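Local coordinates for protein thiosulfate reductase (Thermus thermophilus, PDB 2VPZ) that probably reduces sulfur compounds such as polysulfide or thiosulfate, using a molybdenum centre with two molybdopterin guanine dinucleotides, together with a [4Fe-4S] cluster, at residues L435-I440 against Y462-V467; N441-I446 against P469-M474. One frame throughout, in Å; residues are numbered along the deposited sequence.

Interaction 1: L435-I440 against Y462-V467; sequences LFAYGI and YVAIDV. With MGD (2-amino-5,6-dimercapto-7-methyl-3,7,8a,9-tetrahydro-8-oxa-1,3,9,10-tetraaza-anthracen-4-one guanosine dinucleotide), chain H.
I465 O is shared between G439 N, 3.0 Å away, and the exocyclic amine N2 of the MGD guanine, so one carbonyl ties the end of the neighbouring strand to the nucleotide. Beside it D466 grips the ribose with both carboxylate oxygens: OD1 takes O3' of MGD at 2.7 Å and OD2 takes O2' of MGD at 2.6 Å. The carboxylate is steadied by the backbone of the next residue, V467 N donating to the anti lone pair of OD2, while a water donates to OD1. Replacing D466 by alanine removes the carboxylate, which would probably leave both ribose hydroxyls without their acceptors and the sugar freer to turn. G439 C lies 3.1 Å from the sugar oxygen O4' of MGD; a side chain on G439, which has positive phi, would run into N3 of the base. A chi1 of 174° turns the Y438 ring toward the base, where CE1 comes 3.5 Å from MGD N2; CD1 touches I465 CB and the hydroxyl bonds E482.

Behind this site the strands run parallel in register, joined by V463 N to L435 O, A437 N to V463 O and I465 N to A437 O. On the face of F436 and V463, V463 CB sits over the phenyl ring, 4.2 Å from its centroid, with I465 CD1 at its edge; helix 117-134 packs on this face. On the other, the edge of Y462 meets L435 O and, through CE1, A437 CB. Dinucleotide binding at the carboxyl ends of adjacent parallel strands, with an acidic residue holding the ribose, is characteristic of Rossmann-like folds.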
loop_
_atom_site.group_PDB
_atom_site.type_symbol
_atom_site.label_atom_id
_atom_site.label_comp_id
_atom_site.label_asym_id
_atom_site.label_seq_id
_atom_site.Cartn_x
_atom_site.Cartn_y
_atom_site.Cartn_z
ATOM N N LEU A 435 -23.928 26.840 51.522
ATOM C CA LEU A 435 -23.783 25.960 50.337
ATOM C C LEU A 435 -22.763 24.816 50.540
ATOM O O LEU A 435 -21.667 25.026 51.080
ATOM C CB LEU A 435 -23.322 26.724 49.054
ATOM C CG LEU A 435 -22.892 25.912 47.792
ATOM C CD1 LEU A 435 -24.134 25.284 47.105
ATOM C CD2 LEU A 435 -22.106 26.785 46.772
ATOM N N PHE A 436 -23.163 23.621 50.101
ATOM C CA PHE A 436 -22.346 22.400 50.084
ATOM C C PHE A 436 -21.960 22.106 48.620
ATOM O O PHE A 436 -22.796 22.260 47.716
ATOM C CB PHE A 436 -23.106 21.159 50.601
ATOM C CG PHE A 436 -23.050 20.949 52.079
ATOM C CD1 PHE A 436 -23.758 21.792 52.936
ATOM C CD2 PHE A 436 -22.279 19.921 52.634
ATOM C CE1 PHE A 436 -23.700 21.625 54.333
ATOM C CE2 PHE A 436 -22.208 19.735 54.031
ATOM C CZ PHE A 436 -22.915 20.593 54.882
ATOM N N ALA A 437 -20.712 21.693 48.402
ATOM C CA ALA A 437 -20.183 21.287 47.099
ATOM C C ALA A 437 -19.532 19.915 47.284
ATOM O O ALA A 437 -18.391 19.789 47.763
ATOM C CB ALA A 437 -19.108 22.308 46.560
ATOM N N TYR A 438 -20.294 18.885 46.953
ATOM C CA TYR A 438 -19.777 17.516 47.068
ATOM C C TYR A 438 -19.211 17.102 45.678
ATOM O O TYR A 438 -19.985 16.867 44.766
ATOM C CB TYR A 438 -20.869 16.529 47.525
ATOM C CG TYR A 438 -20.371 15.099 47.506
ATOM C CD1 TYR A 438 -19.503 14.631 48.501
ATOM C CD2 TYR A 438 -20.645 14.246 46.420
ATOM C CE1 TYR A 438 -18.911 13.366 48.426
ATOM C CE2 TYR A 438 -20.075 12.976 46.330
ATOM C CZ TYR A 438 -19.205 12.541 47.342
ATOM O OH TYR A 438 -18.597 11.303 47.266
ATOM N N GLY A 439 -17.879 17.053 45.531
ATOM C CA GLY A 439 -17.244 16.678 44.275
ATOM C C GLY A 439 -17.834 17.279 43.004
ATOM O O GLY A 439 -18.207 16.579 42.060
ATOM N N ILE A 440 -17.947 18.598 42.966
ATOM C CA ILE A 440 -18.533 19.276 41.806
ATOM C C ILE A 440 -17.680 20.542 41.580
ATOM O O ILE A 440 -17.414 21.302 42.514
ATOM C CB ILE A 440 -20.112 19.549 42.081
ATOM C CG1 ILE A 440 -20.820 20.060 40.829
ATOM C CG2 ILE A 440 -20.287 20.486 43.277
ATOM C CD1 ILE A 440 -20.712 21.572 40.603
ATOM N N TYR A 462 -20.119 27.859 53.620
ATOM C CA TYR A 462 -19.802 27.174 52.375
ATOM C C TYR A 462 -18.822 25.996 52.625
ATOM O O TYR A 462 -17.639 26.183 52.939
ATOM C CB TYR A 462 -19.264 28.162 51.294
ATOM C CG TYR A 462 -18.498 27.523 50.147
ATOM C CD1 TYR A 462 -18.977 26.368 49.506
ATOM C CD2 TYR A 462 -17.256 28.029 49.741
ATOM C CE1 TYR A 462 -18.233 25.721 48.493
ATOM C CE2 TYR A 462 -16.500 27.399 48.735
ATOM C CZ TYR A 462 -16.988 26.242 48.111
ATOM O OH TYR A 462 -16.251 25.618 47.137
ATOM N N VAL A 463 -19.346 24.773 52.558
ATOM C CA VAL A 463 -18.530 23.586 52.780
ATOM C C VAL A 463 -18.251 22.844 51.444
ATOM O O VAL A 463 -19.106 22.773 50.554
ATOM C CB VAL A 463 -19.164 22.590 53.834
ATOM C CG1 VAL A 463 -18.098 21.605 54.315
ATOM C CG2 VAL A 463 -19.753 23.378 55.045
ATOM N N ALA A 464 -17.034 22.325 51.277
ATOM C CA ALA A 464 -16.642 21.578 50.079
ATOM C C ALA A 464 -15.972 20.263 50.477
ATOM O O ALA A 464 -15.029 20.268 51.253
ATOM C CB ALA A 464 -15.697 22.433 49.177
ATOM N N ILE A 465 -16.477 19.151 49.933
ATOM C CA ILE A 465 -15.984 17.778 50.217
ATOM C C ILE A 465 -15.327 17.307 48.903
ATOM O O ILE A 465 -16.002 17.128 47.879
ATOM C CB ILE A 465 -17.182 16.873 50.647
ATOM C CG1 ILE A 465 -18.175 17.687 51.483
ATOM C CG2 ILE A 465 -16.667 15.638 51.412
ATOM C CD1 ILE A 465 -19.253 16.871 52.223
ATOM N N ASP A 466 -14.011 17.066 48.937
ATOM C CA ASP A 466 -13.264 16.734 47.717
ATOM C C ASP A 466 -11.959 15.983 48.022
ATOM O O ASP A 466 -11.722 15.606 49.173
ATOM C CB ASP A 466 -12.906 18.071 47.027
ATOM C CG ASP A 466 -12.899 17.988 45.470
ATOM O OD1 ASP A 466 -13.763 18.649 44.839
ATOM O OD2 ASP A 466 -12.029 17.313 44.902
ATOM N N VAL A 467 -11.108 15.778 47.018
ATOM C CA VAL A 467 -9.802 15.140 47.238
ATOM C C VAL A 467 -8.570 16.004 46.895
ATOM O O VAL A 467 -7.545 15.949 47.589
ATOM C CB VAL A 467 -9.552 13.839 46.439
ATOM C CG1 VAL A 467 -8.136 13.287 46.757
ATOM C CG2 VAL A 467 -10.638 12.789 46.711
HETATM P PB MGD H . -15.109 17.675 37.155
HETATM O O1B MGD H . -14.375 18.802 36.495
HETATM O O2B MGD H . -14.569 16.282 37.048
HETATM O O3B MGD H . -16.635 17.895 36.676
HETATM O O3A MGD H . -19.007 18.335 35.993
HETATM P PA MGD H . -18.149 17.867 37.255
HETATM O O1A MGD H . -18.311 16.418 37.685
HETATM O O2A MGD H . -18.275 18.963 38.253
HETATM O "O5'" MGD H . -15.210 17.948 38.695
HETATM C "C5'" MGD H . -15.145 16.894 39.655
HETATM C "C4'" MGD H . -14.806 17.553 40.992
HETATM O "O4'" MGD H . -15.009 16.465 41.887
HETATM C "C3'" MGD H . -13.371 17.978 41.166
HETATM O "O3'" MGD H . -13.386 18.993 42.178
HETATM C "C2'" MGD H . -12.718 16.682 41.671
HETATM O "O2'" MGD H . -11.547 17.038 42.357
HETATM C "C1'" MGD H . -13.787 16.092 42.594
HETATM N N9 MGD H . -13.775 14.607 42.879
HETATM C C8 MGD H . -13.411 13.638 42.038
HETATM N N7 MGD H . -13.545 12.396 42.557
HETATM C C5 MGD H . -14.073 12.536 43.792
HETATM C C6 MGD H . -14.547 11.625 44.927
HETATM O O6 MGD H . -14.435 10.349 44.880
HETATM N N1 MGD H . -15.066 12.262 46.027
HETATM C C2 MGD H . -15.180 13.621 46.153
HETATM N N2 MGD H . -15.696 14.234 47.262
HETATM N N3 MGD H . -14.793 14.428 45.156
HETATM C C4 MGD H . -14.225 14.003 43.979
HETATM C C10 MGD H . -19.501 17.390 34.995
HETATM C C11 MGD H . -20.477 18.120 34.135
HETATM O O11 MGD H . -19.868 19.377 33.836
HETATM C C12 MGD H . -20.942 17.445 32.897
HETATM S S12 MGD H . -21.513 15.829 32.902
HETATM C C13 MGD H . -21.014 18.081 31.727
HETATM S S13 MGD H . -21.470 17.423 30.270
HETATM C C14 MGD H . -20.752 19.467 31.497
HETATM N N15 MGD H . -19.542 19.587 30.633
HETATM C C16 MGD H . -19.063 20.871 30.528
HETATM C C17 MGD H . -18.305 21.439 29.410
HETATM O O17 MGD H . -17.980 20.719 28.419
HETATM N N18 MGD H . -17.986 22.734 29.463
HETATM C C19 MGD H . -18.317 23.538 30.491
HETATM N N19 MGD H . -17.915 24.844 30.549
HETATM N N20 MGD H . -19.034 23.072 31.516
HETATM C C21 MGD H . -19.408 21.801 31.619
HETATM N N22 MGD H . -20.064 21.372 32.703
HETATM C C23 MGD H . -20.641 20.081 32.859
HETATM O O HOH W 1 -15.995 19.727 45.407
#

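Interaction 2: N441-I446 against P469-M474; sequences NLFHSI and PQEHVM. With MGD (2-amino-5,6-dimercapto-7-methyl-3,7,8a,9-tetrahydro-8-oxa-1,3,9,10-tetraaza-anthracen-4-one guanosine dinucleotide), chain H.
Beyond the carboxyl ends of the strands in a beta-alpha-beta crossover, the two loops that follow, one turning into the short, weakly bonded helix 442-445, meet beside the pyrophosphate and ribose of MGD. The H472 ring lies between L442 N, over the centre of one face, and V473 CG2 of its own loop on the opposite face, while O3' of MGD is in the ring plane at the edge, 3.6 Å from H472 NE2. A chi1 of 77° places it there, and L442 CG leans on H472 ND1 at 3.7 Å.

H472 CB points into the F443 ring, 3.8 Å from its centroid and only 10° off the normal, a CH-pi contact. The extended E471 chain passes that ring with CG in its plane; OE1 makes a salt bridge to K453 and OE2 a hydrogen bond to Y718. N441 N donates to O2A of MGD at 3.0 Å in a nearly straight bond (171°), and S445 OG to O3A, the ester oxygen between PA and the pterin arm. The N441 and Q470 amides cross almost perpendicularly, N441 OD1 lying 3.1 Å from Q470 NE2. A water joins H444 and E471, 2.8 Å from H444 NE2 and donating to E471 OE2 at 3.0 Å.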
loop_
_atom_site.group_PDB
_atom_site.type_symbol
_atom_site.label_atom_id
_atom_site.label_comp_id
_atom_site.label_asym_id
_atom_site.label_seq_id
_atom_site.Cartn_x
_atom_site.Cartn_y
_atom_site.Cartn_z
ATOM N N ASN A 441 -17.201 20.739 40.355
ATOM C CA ASN A 441 -16.292 21.847 40.031
ATOM C C ASN A 441 -17.014 23.207 39.846
ATOM O O ASN A 441 -17.383 23.579 38.740
ATOM C CB ASN A 441 -15.460 21.465 38.785
ATOM C CG ASN A 441 -14.010 21.957 38.854
ATOM O OD1 ASN A 441 -13.061 21.210 38.560
ATOM N ND2 ASN A 441 -13.839 23.219 39.227
ATOM N N LEU A 442 -17.189 23.951 40.939
ATOM C CA LEU A 442 -17.861 25.253 40.880
ATOM C C LEU A 442 -17.324 26.216 39.798
ATOM O O LEU A 442 -18.107 26.866 39.092
ATOM C CB LEU A 442 -17.869 25.955 42.261
ATOM C CG LEU A 442 -18.569 25.273 43.447
ATOM C CD1 LEU A 442 -18.488 26.179 44.709
ATOM C CD2 LEU A 442 -20.040 24.935 43.092
ATOM N N PHE A 443 -16.002 26.317 39.653
ATOM C CA PHE A 443 -15.390 27.223 38.667
ATOM C C PHE A 443 -15.169 26.674 37.228
ATOM O O PHE A 443 -14.755 27.425 36.347
ATOM C CB PHE A 443 -14.060 27.811 39.218
ATOM C CG PHE A 443 -14.185 28.558 40.557
ATOM C CD1 PHE A 443 -13.049 28.780 41.359
ATOM C CD2 PHE A 443 -15.425 29.023 41.022
ATOM C CE1 PHE A 443 -13.142 29.448 42.602
ATOM C CE2 PHE A 443 -15.542 29.702 42.275
ATOM C CZ PHE A 443 -14.396 29.908 43.061
ATOM N N HIS A 444 -15.421 25.390 36.968
ATOM C CA HIS A 444 -15.241 24.849 35.613
ATOM C C HIS A 444 -16.544 24.267 35.000
ATOM O O HIS A 444 -16.687 24.197 33.770
ATOM C CB HIS A 444 -14.088 23.783 35.544
ATOM C CG HIS A 444 -12.696 24.307 35.689
ATOM N ND1 HIS A 444 -11.841 24.450 34.636
ATOM C CD2 HIS A 444 -12.022 24.733 36.765
ATOM C CE1 HIS A 444 -10.703 24.960 35.052
ATOM N NE2 HIS A 444 -10.788 25.144 36.351
ATOM N N SER A 445 -17.496 23.870 35.841
ATOM C CA SER A 445 -18.745 23.256 35.378
ATOM C C SER A 445 -20.009 24.145 35.323
ATOM O O SER A 445 -21.036 23.715 34.784
ATOM C CB SER A 445 -19.044 21.988 36.184
ATOM O OG SER A 445 -17.951 21.106 36.262
ATOM N N ILE A 446 -19.929 25.346 35.900
ATOM C CA ILE A 446 -21.050 26.299 35.917
ATOM C C ILE A 446 -20.563 27.576 35.195
ATOM O O ILE A 446 -19.525 28.128 35.534
ATOM C CB ILE A 446 -21.480 26.653 37.411
ATOM C CG1 ILE A 446 -21.809 25.373 38.206
ATOM C CG2 ILE A 446 -22.709 27.604 37.387
ATOM C CD1 ILE A 446 -21.880 25.583 39.740
ATOM N N PRO A 469 -6.698 19.892 45.951
ATOM C CA PRO A 469 -6.879 21.304 46.299
ATOM C C PRO A 469 -7.089 22.137 45.027
ATOM O O PRO A 469 -6.174 22.813 44.553
ATOM C CB PRO A 469 -5.596 21.683 47.035
ATOM C CG PRO A 469 -4.559 20.716 46.521
ATOM C CD PRO A 469 -5.328 19.427 46.238
ATOM N N GLN A 470 -8.305 22.049 44.482
ATOM C CA GLN A 470 -8.714 22.771 43.265
ATOM C C GLN A 470 -8.915 24.271 43.528
ATOM O O GLN A 470 -8.857 24.694 44.675
ATOM C CB GLN A 470 -9.995 22.175 42.752
ATOM C CG GLN A 470 -9.910 20.742 42.333
ATOM C CD GLN A 470 -10.176 20.589 40.851
ATOM O OE1 GLN A 470 -10.163 19.489 40.290
ATOM N NE2 GLN A 470 -10.430 21.733 40.203
ATOM N N GLU A 471 -9.203 25.062 42.498
ATOM C CA GLU A 471 -9.407 26.489 42.747
ATOM C C GLU A 471 -10.700 26.837 43.521
ATOM O O GLU A 471 -10.743 27.865 44.205
ATOM C CB GLU A 471 -9.359 27.351 41.462
ATOM C CG GLU A 471 -9.525 28.832 41.789
ATOM C CD GLU A 471 -9.960 29.670 40.608
ATOM O OE1 GLU A 471 -10.019 30.915 40.749
ATOM O OE2 GLU A 471 -10.251 29.078 39.547
ATOM N N HIS A 472 -11.748 26.024 43.452
ATOM C CA HIS A 472 -13.011 26.309 44.189
ATOM C C HIS A 472 -13.111 25.620 45.586
ATOM O O HIS A 472 -14.056 25.869 46.313
ATOM C CB HIS A 472 -14.259 25.844 43.449
ATOM C CG HIS A 472 -14.490 24.390 43.514
ATOM N ND1 HIS A 472 -15.311 23.792 44.407
ATOM C CD2 HIS A 472 -13.853 23.401 42.892
ATOM C CE1 HIS A 472 -15.179 22.486 44.334
ATOM N NE2 HIS A 472 -14.291 22.220 43.408
ATOM N N VAL A 473 -12.192 24.718 45.919
ATOM C CA VAL A 473 -12.187 24.047 47.224
ATOM C C VAL A 473 -11.498 24.985 48.258
ATOM O O VAL A 473 -11.874 25.036 49.446
ATOM C CB VAL A 473 -11.419 22.657 47.196
ATOM C CG1 VAL A 473 -11.306 22.055 48.605
ATOM C CG2 VAL A 473 -12.119 21.670 46.228
ATOM N N MET A 474 -10.508 25.739 47.794
ATOM C CA MET A 474 -9.764 26.681 48.614
ATOM C C MET A 474 -10.451 28.059 48.803
ATOM O O MET A 474 -9.805 29.065 49.099
ATOM C CB MET A 474 -8.310 26.833 48.111
ATOM C CG MET A 474 -7.594 25.507 47.766
ATOM S SD MET A 474 -7.617 24.290 49.127
ATOM C CE MET A 474 -6.542 25.121 50.373
HETATM P PB MGD H . -15.109 17.675 37.155
HETATM O O1B MGD H . -14.375 18.802 36.495
HETATM O O2B MGD H . -14.569 16.282 37.048
HETATM O O3B MGD H . -16.635 17.895 36.676
HETATM O O3A MGD H . -19.007 18.335 35.993
HETATM P PA MGD H . -18.149 17.867 37.255
HETATM O O1A MGD H . -18.311 16.418 37.685
HETATM O O2A MGD H . -18.275 18.963 38.253
HETATM O "O5'" MGD H . -15.210 17.948 38.695
HETATM C "C5'" MGD H . -15.145 16.894 39.655
HETATM C "C4'" MGD H . -14.806 17.553 40.992
HETATM O "O4'" MGD H . -15.009 16.465 41.887
HETATM C "C3'" MGD H . -13.371 17.978 41.166
HETATM O "O3'" MGD H . -13.386 18.993 42.178
HETATM C "C2'" MGD H . -12.718 16.682 41.671
HETATM O "O2'" MGD H . -11.547 17.038 42.357
HETATM C "C1'" MGD H . -13.787 16.092 42.594
HETATM N N9 MGD H . -13.775 14.607 42.879
HETATM C C8 MGD H . -13.411 13.638 42.038
HETATM N N7 MGD H . -13.545 12.396 42.557
HETATM C C5 MGD H . -14.073 12.536 43.792
HETATM C C6 MGD H . -14.547 11.625 44.927
HETATM O O6 MGD H . -14.435 10.349 44.880
HETATM N N1 MGD H . -15.066 12.262 46.027
HETATM C C2 MGD H . -15.180 13.621 46.153
HETATM N N2 MGD H . -15.696 14.234 47.262
HETATM N N3 MGD H . -14.793 14.428 45.156
HETATM C C4 MGD H . -14.225 14.003 43.979
HETATM C C10 MGD H . -19.501 17.390 34.995
HETATM C C11 MGD H . -20.477 18.120 34.135
HETATM O O11 MGD H . -19.868 19.377 33.836
HETATM C C12 MGD H . -20.942 17.445 32.897
HETATM S S12 MGD H . -21.513 15.829 32.902
HETATM C C13 MGD H . -21.014 18.081 31.727
HETATM S S13 MGD H . -21.470 17.423 30.270
HETATM C C14 MGD H . -20.752 19.467 31.497
HETATM N N15 MGD H . -19.542 19.587 30.633
HETATM C C16 MGD H . -19.063 20.871 30.528
HETATM C C17 MGD H . -18.305 21.439 29.410
HETATM O O17 MGD H . -17.980 20.719 28.419
HETATM N N18 MGD H . -17.986 22.734 29.463
HETATM C C19 MGD H . -18.317 23.538 30.491
HETATM N N19 MGD H . -17.915 24.844 30.549
HETATM N N20 MGD H . -19.034 23.072 31.516
HETATM C C21 MGD H . -19.408 21.801 31.619
HETATM N N22 MGD H . -20.064 21.372 32.703
HETATM C C23 MGD H . -20.641 20.081 32.859
HETATM O O HOH W 2 -9.277 26.656 38.147
#

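How the interactions relate
The two contacts lie with centres about 9 Å apart and interleave along the chain: strand 435-438 runs on into helix 442-445, helix 449-457 leads back to strand 462-466, and the loop 469-474 follows before strand 479-481. Interaction 1 joins neighbouring strands of a five-stranded parallel sheet, and interaction 2 joins the loops beyond their carboxyl ends. Y462 OH, probably hydrogen-bonded to H472 O, and the packing of I440 O against H472 CE1 connect the two. Both reach one MGD, strands 435-438 and 462-466 ending at its guanosine and segment 441-446 at its pyrophosphate, so that the strand ends and the loops beyond them grip successive parts of one cofactor.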